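Local atomic coordinates of oligopeptide ABC transporter, periplasmic oligopeptide-binding protein, putative (Thermotoga maritima MSB8, PDB entry 5IPW), a protein that probably binds oligopeptides in the periplasm and hands them to a membrane ABC transporter for uptake. Residues P126-A129 against H130-V133; L422-D425 against D426-Y430; S523-I526 against S527-I530. All coordinates share one frame; numbering follows the deposited sequence.

Contact 1 of 3, residues P126-A129 against H130-V133; sequences PYTA and HDIV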
ATOM      1  N   PRO A 126     -15.948  10.366 -25.812  1.00 42.43           N
ATOM      2  CA  PRO A 126     -14.675   9.677 -26.021  1.00 41.85           C
ATOM      3  C   PRO A 126     -13.595  10.006 -24.995  1.00 41.11           C
ATOM      4  O   PRO A 126     -13.437  11.150 -24.577  1.00 39.22           O
ATOM      5  CB  PRO A 126     -14.240  10.127 -27.421  1.00 42.12           C
ATOM      6  CG  PRO A 126     -15.040  11.346 -27.711  1.00 43.58           C
ATOM      7  CD  PRO A 126     -16.321  11.209 -26.960  1.00 42.87           C
ATOM      8  N   TYR A 127     -12.861   8.974 -24.603  1.00 40.86           N
ATOM      9  CA  TYR A 127     -11.735   9.121 -23.709  1.00 39.63           C
ATOM     10  C   TYR A 127     -10.474   9.109 -24.550  1.00 42.21           C
ATOM     11  O   TYR A 127     -10.275   8.196 -25.359  1.00 41.87           O
ATOM     12  CB  TYR A 127     -11.695   7.974 -22.709  1.00 37.47           C
ATOM     13  CG  TYR A 127     -10.464   7.968 -21.852  1.00 35.47           C
ATOM     14  CD1 TYR A 127     -10.200   9.009 -20.985  1.00 34.64           C
ATOM     15  CD2 TYR A 127      -9.552   6.924 -21.920  1.00 37.09           C
ATOM     16  CE1 TYR A 127      -9.065   9.012 -20.194  1.00 34.52           C
ATOM     17  CE2 TYR A 127      -8.409   6.921 -21.137  1.00 36.55           C
ATOM     18  CZ  TYR A 127      -8.176   7.965 -20.271  1.00 34.99           C
ATOM     19  OH  TYR A 127      -7.056   7.950 -19.481  1.00 36.74           O
ATOM     20  N   THR A 128      -9.632  10.121 -24.342  1.00 42.73           N
ATOM     21  CA  THR A 128      -8.424  10.313 -25.125  1.00 44.56           C
ATOM     22  C   THR A 128      -7.306  10.730 -24.200  1.00 45.25           C
ATOM     23  O   THR A 128      -7.529  10.954 -23.012  1.00 46.30           O
ATOM     24  CB  THR A 128      -8.614  11.408 -26.191  1.00 45.59           C
ATOM     25  OG1 THR A 128      -8.760  12.681 -25.554  1.00 47.31           O
ATOM     26  CG2 THR A 128      -9.849  11.124 -27.035  1.00 45.32           C
ATOM     27  N   ALA A 129      -6.105  10.851 -24.755  1.00 44.82           N
ATOM     28  CA  ALA A 129      -4.945  11.284 -23.987  1.00 43.65           C
ATOM     29  C   ALA A 129      -5.053  12.743 -23.569  1.00 42.83           C
ATOM     30  O   ALA A 129      -4.350  13.179 -22.660  1.00 43.57           O
ATOM     31  CB  ALA A 129      -3.673  11.064 -24.784  1.00 44.71           C
ATOM     32  N   HIS A 130      -5.931  13.498 -24.220  1.00 42.57           N
ATOM     33  CA  HIS A 130      -6.147  14.886 -23.830  1.00 44.24           C
ATOM     34  C   HIS A 130      -6.778  14.983 -22.442  1.00 44.46           C
ATOM     35  O   HIS A 130      -6.523  15.943 -21.717  1.00 47.90           O
ATOM     36  CB  HIS A 130      -6.981  15.620 -24.877  1.00 45.84           C
ATOM     37  CG  HIS A 130      -6.412  15.513 -26.257  1.00 48.36           C
ATOM     38  ND1 HIS A 130      -5.191  16.053 -26.600  1.00 48.23           N
ATOM     39  CD2 HIS A 130      -6.873  14.887 -27.366  1.00 50.27           C
ATOM     40  CE1 HIS A 130      -4.931  15.774 -27.864  1.00 50.87           C
ATOM     41  NE2 HIS A 130      -5.934  15.068 -28.352  1.00 51.46           N
ATOM     42  N   ASP A 131      -7.571  13.984 -22.060  1.00 41.29           N
ATOM     43  CA  ASP A 131      -8.122  13.930 -20.702  1.00 39.40           C
ATOM     44  C   ASP A 131      -7.042  13.754 -19.631  1.00 40.97           C
ATOM     45  O   ASP A 131      -7.198  14.225 -18.501  1.00 41.10           O
ATOM     46  CB  ASP A 131      -9.148  12.809 -20.591  1.00 37.20           C
ATOM     47  CG  ASP A 131     -10.407  13.108 -21.359  1.00 37.48           C
ATOM     48  OD1 ASP A 131     -10.855  14.276 -21.323  1.00 38.07           O
ATOM     49  OD2 ASP A 131     -10.956  12.182 -21.992  1.00 36.65           O
ATOM     50  N   ILE A 132      -5.961  13.064 -19.978  1.00 41.64           N
ATOM     51  CA  ILE A 132      -4.837  12.915 -19.069  1.00 41.69           C
ATOM     52  C   ILE A 132      -4.092  14.236 -18.980  1.00 43.09           C
ATOM     53  O   ILE A 132      -3.771  14.693 -17.886  1.00 43.83           O
ATOM     54  CB  ILE A 132      -3.881  11.800 -19.516  1.00 42.21           C
ATOM     55  CG1 ILE A 132      -4.629  10.461 -19.515  1.00 42.52           C
ATOM     56  CG2 ILE A 132      -2.663  11.742 -18.593  1.00 42.27           C
ATOM     57  CD1 ILE A 132      -3.853   9.294 -20.090  1.00 42.11           C
ATOM     58  N   VAL A 133      -3.837  14.856 -20.129  1.00 44.14           N
ATOM     59  CA  VAL A 133      -3.124  16.138 -20.167  1.00 44.34           C
ATOM     60  C   VAL A 133      -3.918  17.182 -19.389  1.00 43.01           C
ATOM     61  O   VAL A 133      -3.382  17.909 -18.556  1.00 43.70           O
ATOM     62  CB  VAL A 133      -2.903  16.630 -21.612  1.00 44.59           C
ATOM     63  CG1 VAL A 133      -2.321  18.034 -21.617  1.00 44.88           C
ATOM     64  CG2 VAL A 133      -1.981  15.681 -22.370  1.00 44.54           C
TER
HETATM   65  O   HOH W   1     -11.180  13.339 -24.454  1.00 43.42           O

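Contact 2 of 3, residues L422-D425 against D426-Y430; sequences LKWD and DKHEY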
ATOM      1  N   LEU A 422      31.397 -10.367  27.585  1.00 81.16           N
ATOM      2  CA  LEU A 422      30.464  -9.878  28.586  1.00 81.40           C
ATOM      3  C   LEU A 422      30.347 -10.921  29.687  1.00 79.71           C
ATOM      4  O   LEU A 422      29.550 -11.850  29.603  1.00 82.77           O
ATOM      5  CB  LEU A 422      29.104  -9.567  27.954  1.00 82.27           C
ATOM      6  CG  LEU A 422      29.138  -8.587  26.769  1.00 82.53           C
ATOM      7  CD1 LEU A 422      27.734  -8.371  26.227  1.00 82.32           C
ATOM      8  CD2 LEU A 422      29.789  -7.259  27.134  1.00 80.83           C
ATOM      9  N   LYS A 423      31.165 -10.754  30.716  1.00 79.99           N
ATOM     10  CA  LYS A 423      31.274 -11.725  31.799  1.00 81.85           C
ATOM     11  C   LYS A 423      30.072 -11.635  32.729  1.00 81.13           C
ATOM     12  O   LYS A 423      29.602 -10.542  33.032  1.00 83.74           O
ATOM     13  CB  LYS A 423      32.551 -11.461  32.599  1.00 87.54           C
ATOM     14  CG  LYS A 423      33.835 -11.493  31.772  1.00 92.48           C
ATOM     15  CD  LYS A 423      34.920 -10.592  32.349  1.00 95.98           C
ATOM     16  CE  LYS A 423      35.498 -11.155  33.641  1.00 97.65           C
ATOM     17  NZ  LYS A 423      36.585 -10.294  34.182  1.00 98.42           N
ATOM     18  N   TRP A 424      29.578 -12.783  33.186  1.00 82.52           N
ATOM     19  CA  TRP A 424      28.511 -12.808  34.190  1.00 84.28           C
ATOM     20  C   TRP A 424      29.019 -12.178  35.481  1.00 87.81           C
ATOM     21  O   TRP A 424      30.222 -12.185  35.754  1.00 85.73           O
ATOM     22  CB  TRP A 424      28.036 -14.239  34.479  1.00 85.74           C
ATOM     23  CG  TRP A 424      27.104 -14.819  33.454  1.00 86.99           C
ATOM     24  CD1 TRP A 424      27.451 -15.551  32.355  1.00 86.04           C
ATOM     25  CD2 TRP A 424      25.668 -14.731  33.443  1.00 86.99           C
ATOM     26  NE1 TRP A 424      26.326 -15.918  31.658  1.00 87.37           N
ATOM     27  CE2 TRP A 424      25.219 -15.428  32.302  1.00 87.16           C
ATOM     28  CE3 TRP A 424      24.721 -14.128  34.281  1.00 87.43           C
ATOM     29  CZ2 TRP A 424      23.862 -15.541  31.978  1.00 86.45           C
ATOM     30  CZ3 TRP A 424      23.371 -14.240  33.956  1.00 85.29           C
ATOM     31  CH2 TRP A 424      22.957 -14.943  32.816  1.00 86.63           C
ATOM     32  N   ASP A 425      28.101 -11.635  36.274  1.00 89.90           N
ATOM     33  CA  ASP A 425      28.470 -11.060  37.560  1.00 91.31           C
ATOM     34  C   ASP A 425      28.687 -12.189  38.568  1.00 95.28           C
ATOM     35  O   ASP A 425      28.599 -13.367  38.214  1.00 96.47           O
ATOM     36  CB  ASP A 425      27.420 -10.035  38.031  1.00 92.10           C
ATOM     37  CG  ASP A 425      26.133 -10.673  38.541  1.00 91.11           C
ATOM     38  OD1 ASP A 425      26.109 -11.890  38.809  1.00 93.18           O
ATOM     39  OD2 ASP A 425      25.135  -9.936  38.687  1.00 89.29           O
ATOM     40  N   ASP A 426      28.972 -11.830  39.817  1.00 98.86           N
ATOM     41  CA  ASP A 426      29.235 -12.824  40.858  1.00 99.70           C
ATOM     42  C   ASP A 426      28.006 -13.660  41.224  1.00 98.23           C
ATOM     43  O   ASP A 426      28.130 -14.858  41.473  1.00100.97           O
ATOM     44  CB  ASP A 426      29.830 -12.162  42.107  1.00100.20           C
ATOM     45  CG  ASP A 426      31.326 -11.944  41.988  1.00100.10           C
ATOM     46  OD1 ASP A 426      31.828 -11.819  40.850  1.00 98.41           O
ATOM     47  OD2 ASP A 426      32.003 -11.908  43.034  1.00102.80           O
ATOM     48  N   LYS A 427      26.826 -13.043  41.235  1.00 93.65           N
ATOM     49  CA  LYS A 427      25.586 -13.775  41.514  1.00 93.76           C
ATOM     50  C   LYS A 427      24.985 -14.452  40.268  1.00 94.02           C
ATOM     51  O   LYS A 427      23.857 -14.950  40.317  1.00 90.57           O
ATOM     52  CB  LYS A 427      24.557 -12.845  42.168  1.00 93.95           C
ATOM     53  CG  LYS A 427      25.040 -12.240  43.478  1.00 95.75           C
ATOM     54  CD  LYS A 427      23.901 -11.803  44.394  1.00 98.47           C
ATOM     55  CE  LYS A 427      23.160 -10.576  43.881  1.00 99.66           C
ATOM     56  NZ  LYS A 427      21.960 -10.922  43.069  1.00101.39           N
ATOM     57  N   HIS A 428      25.739 -14.473  39.164  1.00 93.82           N
ATOM     58  CA  HIS A 428      25.285 -15.028  37.880  1.00 93.99           C
ATOM     59  C   HIS A 428      23.829 -14.646  37.559  1.00 95.55           C
ATOM     60  O   HIS A 428      23.038 -15.479  37.103  1.00 98.29           O
ATOM     61  CB  HIS A 428      25.474 -16.551  37.865  1.00 92.60           C
ATOM     62  CG  HIS A 428      25.464 -17.153  36.492  1.00 93.23           C
ATOM     63  ND1 HIS A 428      24.300 -17.494  35.836  1.00 91.53           N
ATOM     64  CD2 HIS A 428      26.477 -17.481  35.654  1.00 92.48           C
ATOM     65  CE1 HIS A 428      24.597 -18.001  34.652  1.00 91.22           C
ATOM     66  NE2 HIS A 428      25.911 -18.004  34.518  1.00 90.57           N
ATOM     67  N   GLU A 429      23.494 -13.377  37.798  1.00 93.42           N
ATOM     68  CA  GLU A 429      22.132 -12.868  37.616  1.00 92.85           C
ATOM     69  C   GLU A 429      22.031 -12.058  36.324  1.00 86.08           C
ATOM     70  O   GLU A 429      21.152 -12.300  35.493  1.00 84.10           O
ATOM     71  CB  GLU A 429      21.714 -12.017  38.818  1.00 94.42           C
ATOM     72  CG  GLU A 429      20.287 -11.492  38.727  1.00 97.50           C
ATOM     73  CD  GLU A 429      19.779 -10.922  40.036  1.00101.77           C
ATOM     74  OE1 GLU A 429      20.598 -10.426  40.840  1.00104.84           O
ATOM     75  OE2 GLU A 429      18.550 -10.965  40.256  1.00102.09           O
ATOM     76  N   TYR A 430      22.926 -11.086  36.179  1.00 77.65           N
ATOM     77  CA  TYR A 430      23.113 -10.366  34.923  1.00 73.50           C
ATOM     78  C   TYR A 430      24.599 -10.328  34.638  1.00 68.36           C
ATOM     79  O   TYR A 430      25.406 -10.599  35.521  1.00 69.37           O
ATOM     80  CB  TYR A 430      22.563  -8.943  35.017  1.00 72.38           C
ATOM     81  CG  TYR A 430      21.076  -8.870  35.288  1.00 73.40           C
ATOM     82  CD1 TYR A 430      20.150  -9.272  34.326  1.00 74.70           C
ATOM     83  CD2 TYR A 430      20.590  -8.387  36.501  1.00 74.22           C
ATOM     84  CE1 TYR A 430      18.784  -9.202  34.568  1.00 73.75           C
ATOM     85  CE2 TYR A 430      19.226  -8.310  36.752  1.00 75.17           C
ATOM     86  CZ  TYR A 430      18.328  -8.720  35.784  1.00 73.30           C
ATOM     87  OH  TYR A 430      16.979  -8.641  36.037  1.00 72.79           O
TER

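Contact 3 of 3, residues S523-I526 against S527-I530; sequences SGWI and SYYI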
ATOM      1  N   SER A 523      21.751  10.259  10.930  1.00 55.96           N
ATOM      2  CA  SER A 523      21.169  11.196   9.951  1.00 55.37           C
ATOM      3  C   SER A 523      22.106  12.323   9.528  1.00 56.33           C
ATOM      4  O   SER A 523      22.015  12.815   8.401  1.00 57.54           O
ATOM      5  CB  SER A 523      19.879  11.807  10.501  1.00 54.47           C
ATOM      6  OG  SER A 523      18.894  10.813  10.718  1.00 56.98           O
ATOM      7  N   GLY A 524      22.983  12.750  10.435  1.00 59.10           N
ATOM      8  CA  GLY A 524      23.975  13.775  10.118  1.00 61.34           C
ATOM      9  C   GLY A 524      24.894  13.306   9.005  1.00 64.16           C
ATOM     10  O   GLY A 524      24.976  13.928   7.942  1.00 62.74           O
ATOM     11  N   TRP A 525      25.555  12.182   9.251  1.00 67.37           N
ATOM     12  CA  TRP A 525      26.506  11.603   8.303  1.00 72.19           C
ATOM     13  C   TRP A 525      25.854  11.119   7.012  1.00 70.43           C
ATOM     14  O   TRP A 525      26.404  11.318   5.928  1.00 71.97           O
ATOM     15  CB  TRP A 525      27.266  10.450   8.968  1.00 77.58           C
ATOM     16  CG  TRP A 525      28.291  10.930   9.941  1.00 84.15           C
ATOM     17  CD1 TRP A 525      28.143  11.079  11.290  1.00 87.35           C
ATOM     18  CD2 TRP A 525      29.621  11.346   9.633  1.00 87.62           C
ATOM     19  NE1 TRP A 525      29.307  11.555  11.844  1.00 88.80           N
ATOM     20  CE2 TRP A 525      30.231  11.726  10.848  1.00 89.24           C
ATOM     21  CE3 TRP A 525      30.362  11.427   8.449  1.00 89.70           C
ATOM     22  CZ2 TRP A 525      31.547  12.182  10.910  1.00 90.92           C
ATOM     23  CZ3 TRP A 525      31.669  11.880   8.511  1.00 90.91           C
ATOM     24  CH2 TRP A 525      32.249  12.253   9.734  1.00 92.04           C
ATOM     25  N   ILE A 526      24.689  10.483   7.131  1.00 67.19           N
ATOM     26  CA  ILE A 526      23.937  10.007   5.969  1.00 63.77           C
ATOM     27  C   ILE A 526      23.609  11.161   5.022  1.00 64.56           C
ATOM     28  O   ILE A 526      23.681  11.019   3.804  1.00 64.08           O
ATOM     29  CB  ILE A 526      22.634   9.296   6.397  1.00 62.40           C
ATOM     30  CG1 ILE A 526      22.965   7.972   7.089  1.00 60.86           C
ATOM     31  CG2 ILE A 526      21.725   9.035   5.198  1.00 61.69           C
ATOM     32  CD1 ILE A 526      21.845   7.435   7.944  1.00 61.24           C
ATOM     33  N   SER A 527      23.241  12.301   5.592  1.00 66.43           N
ATOM     34  CA  SER A 527      22.933  13.489   4.809  1.00 68.61           C
ATOM     35  C   SER A 527      24.212  14.085   4.207  1.00 77.67           C
ATOM     36  O   SER A 527      24.213  14.553   3.064  1.00 75.67           O
ATOM     37  CB  SER A 527      22.223  14.505   5.696  1.00 67.31           C
ATOM     38  OG  SER A 527      21.623  15.521   4.930  1.00 67.22           O
ATOM     39  N   TYR A 528      25.295  14.054   4.985  1.00 86.75           N
ATOM     40  CA  TYR A 528      26.620  14.479   4.518  1.00 92.16           C
ATOM     41  C   TYR A 528      27.109  13.603   3.350  1.00 91.53           C
ATOM     42  O   TYR A 528      27.681  14.111   2.382  1.00 93.87           O
ATOM     43  CB  TYR A 528      27.618  14.478   5.694  1.00 95.63           C
ATOM     44  CG  TYR A 528      29.065  14.761   5.326  1.00101.12           C
ATOM     45  CD1 TYR A 528      29.405  15.844   4.514  1.00102.72           C
ATOM     46  CD2 TYR A 528      30.095  13.958   5.812  1.00106.34           C
ATOM     47  CE1 TYR A 528      30.724  16.106   4.180  1.00104.96           C
ATOM     48  CE2 TYR A 528      31.420  14.213   5.484  1.00109.95           C
ATOM     49  CZ  TYR A 528      31.728  15.290   4.665  1.00109.24           C
ATOM     50  OH  TYR A 528      33.034  15.558   4.327  1.00109.58           O
ATOM     51  N   TYR A 529      26.841  12.301   3.434  1.00 87.42           N
ATOM     52  CA  TYR A 529      27.267  11.341   2.417  1.00 83.68           C
ATOM     53  C   TYR A 529      26.540  11.551   1.095  1.00 83.17           C
ATOM     54  O   TYR A 529      27.163  11.679   0.045  1.00 84.35           O
ATOM     55  CB  TYR A 529      27.009   9.928   2.921  1.00 83.99           C
ATOM     56  CG  TYR A 529      27.408   8.826   1.969  1.00 87.83           C
ATOM     57  CD1 TYR A 529      26.557   8.416   0.948  1.00 88.46           C
ATOM     58  CD2 TYR A 529      28.629   8.173   2.109  1.00 90.35           C
ATOM     59  CE1 TYR A 529      26.916   7.396   0.084  1.00 92.03           C
ATOM     60  CE2 TYR A 529      28.996   7.150   1.253  1.00 91.09           C
ATOM     61  CZ  TYR A 529      28.137   6.762   0.242  1.00 92.82           C
ATOM     62  OH  TYR A 529      28.503   5.744  -0.612  1.00 90.32           O
ATOM     63  N   ILE A 530      25.215  11.567   1.157  1.00 84.35           N
ATOM     64  CA  ILE A 530      24.392  11.751  -0.034  1.00 84.25           C
ATOM     65  C   ILE A 530      24.785  13.052  -0.717  1.00 85.91           C
ATOM     66  O   ILE A 530      25.006  13.080  -1.926  1.00 87.92           O
ATOM     67  CB  ILE A 530      22.885  11.771   0.311  1.00 81.66           C
ATOM     68  CG1 ILE A 530      22.429  10.390   0.789  1.00 80.79           C
ATOM     69  CG2 ILE A 530      22.050  12.183  -0.897  1.00 82.10           C
ATOM     70  CD1 ILE A 530      21.126  10.405   1.558  1.00 80.99           C
TER

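Contact 1 of 3, residues P126-A129 against H130-V133
Asp-131 turns its carboxylate back over the residues that lead into its own helix, and OD2 takes a weak bond from the backbone N of Thr-128 at 3.4 Å. A chi1 of -70° swings the carboxylate back past the backbone N, toward the incoming chain. Thr-128 OG1 caps the helix by accepting from His-130 N at 3.2 Å. With Thr-128 at the N-cap, its pairing with Asp-131 is a capping box at the start of helix 129-140. Separately, Asp-131 N donates to Thr-128 O at 3.2 Å, a main-chain turn bond. A water ties the same groups together: it donates to Asp-131 OD2 at 2.7 Å and to Pro-126 O at 3.1 Å, and it is also bonded to Thr-128 OG1. Outside the contact, Asp-131 OD2 accepts from Trp-121 NE1 and OD1 from the backbone N of Ala-192, so both carboxylate oxygens of this buried residue have partners. Tyr-127 crosses the carboxylate at a slant, CD1 3.4 Å from Asp-131 OD2 and the planes 15° apart; its OH, bonded to Thr-188 O, lies 3.5 Å from Ile-132 CG1. The first full helical bond joins Val-133 N to Ala-129 O, 3.1 Å.

Contact 2 of 3, residues L422-D425 against D426-Y430
A type I beta turn from Asp-425 to His-428 reverses the chain in the loop between helix 410-420 and strand 440-445, at the protein surface. His-428 N closes it on Asp-425 O at 3.2 Å. One step further out, Asp-425 N donates to Tyr-430 O at 3.0 Å, so the chain is pinned on both sides of the turn. Asp-425 folds its carboxylate back over the turn: OD1 accepts from Glu-429 N at 3.2 Å in a nearly straight bond (163°), met from above the carboxylate plane.

The aromatic part is an offset stack of Trp-424 and His-428, with the centroid of the indole six-membered ring 3.8 Å from that of the imidazole and the planes only 10° apart. NE2 of His-428 sits over the indole toward its rim, whereas Trp-424 CD2 lies above the centre of the imidazole. A left-handed backbone at His-428, with CG anti to N (chi1 -161°), folds the ring back over the indole. At the indole edge, Trp-424 CZ3 meets Glu-429 O at 3.3 Å. The indole also takes a cation-pi contact from Arg-431 and touches Asn-414 and Asp-418 of helix 410-420. Replacing Trp-424 by an alanine would probably leave the imidazole without its stacking surface, free to turn, and Arg-431 without its aromatic partner.

Lys-427 NZ bridges Glu-429 OE1 at 2.7 Å and lies 5.5 Å from Asp-425 OD2. This positive charge probably offsets part of the negative potential of the two acids, while Asp-425 OD1 is engaged by the backbone, so the turn is held by the backbone and carboxylate bonds together with the Trp-424/His-428 stack.

Contact 3 of 3, residues S523-I526 against S527-I530
Trp-525 and Tyr-528 lie alongside one another on the opening turns of helix 523-534, whose backbone bonds follow the i to i+4 alpha-helical pattern. Ser-527 N donates to Ser-523 O at 3.1 Å, Tyr-528 N to Gly-524 O at 3.0 Å, and Ile-530 N to Ile-526 O at 3.1 Å with an almost linear geometry (173°); Tyr-529 N likewise reaches Trp-525 O.

The aromatic contact is oblique. The six-membered ring of Trp-525 and the ring of Tyr-528 have centroids 5.7 Å apart and planes at 66°, and CE3 of the indole approaches the tyrosine at its edge, near the ring plane. The first torsions differ, Tyr-528 CG being anti to its N (chi1 174°) and Trp-525 CG anti to its carbonyl carbon, yet both rings leave the helix in the same direction. Beyond the pair, Trp-525 NE1 donates to Gly-545 O, and the hydroxyl of Tyr-529 is bonded to Asp-557 of helix 550-564.

Apolar packing occupies another face. Ile-530 touches Val-556 and Tyr-560 of helix 550-564, joining the two helices, and within the helix Ile-526 CG2 meets Ile-530 CD1 at 3.9 Å.

In the fold
The three contacts follow one another along the chain without interleaving, and none touches another. Contacts 1 and 2 lie on opposite sides of the chain's centre, their own centres about 73 Å apart; contact 3 is about 43 Å from contact 1 and 39 Å from contact 2, centre to centre. Each belongs to a different element. Residues 126-133 begin helix 129-140, which packs on the antiparallel sheet containing strands 157-163 and 166-171; residues 422-430 lead toward strand 440-445 of a separate mixed sheet; residues 523-530 open helix 523-534, which packs against helix 550-564. They are thus independent local features in distant parts of a large solute-binding protein.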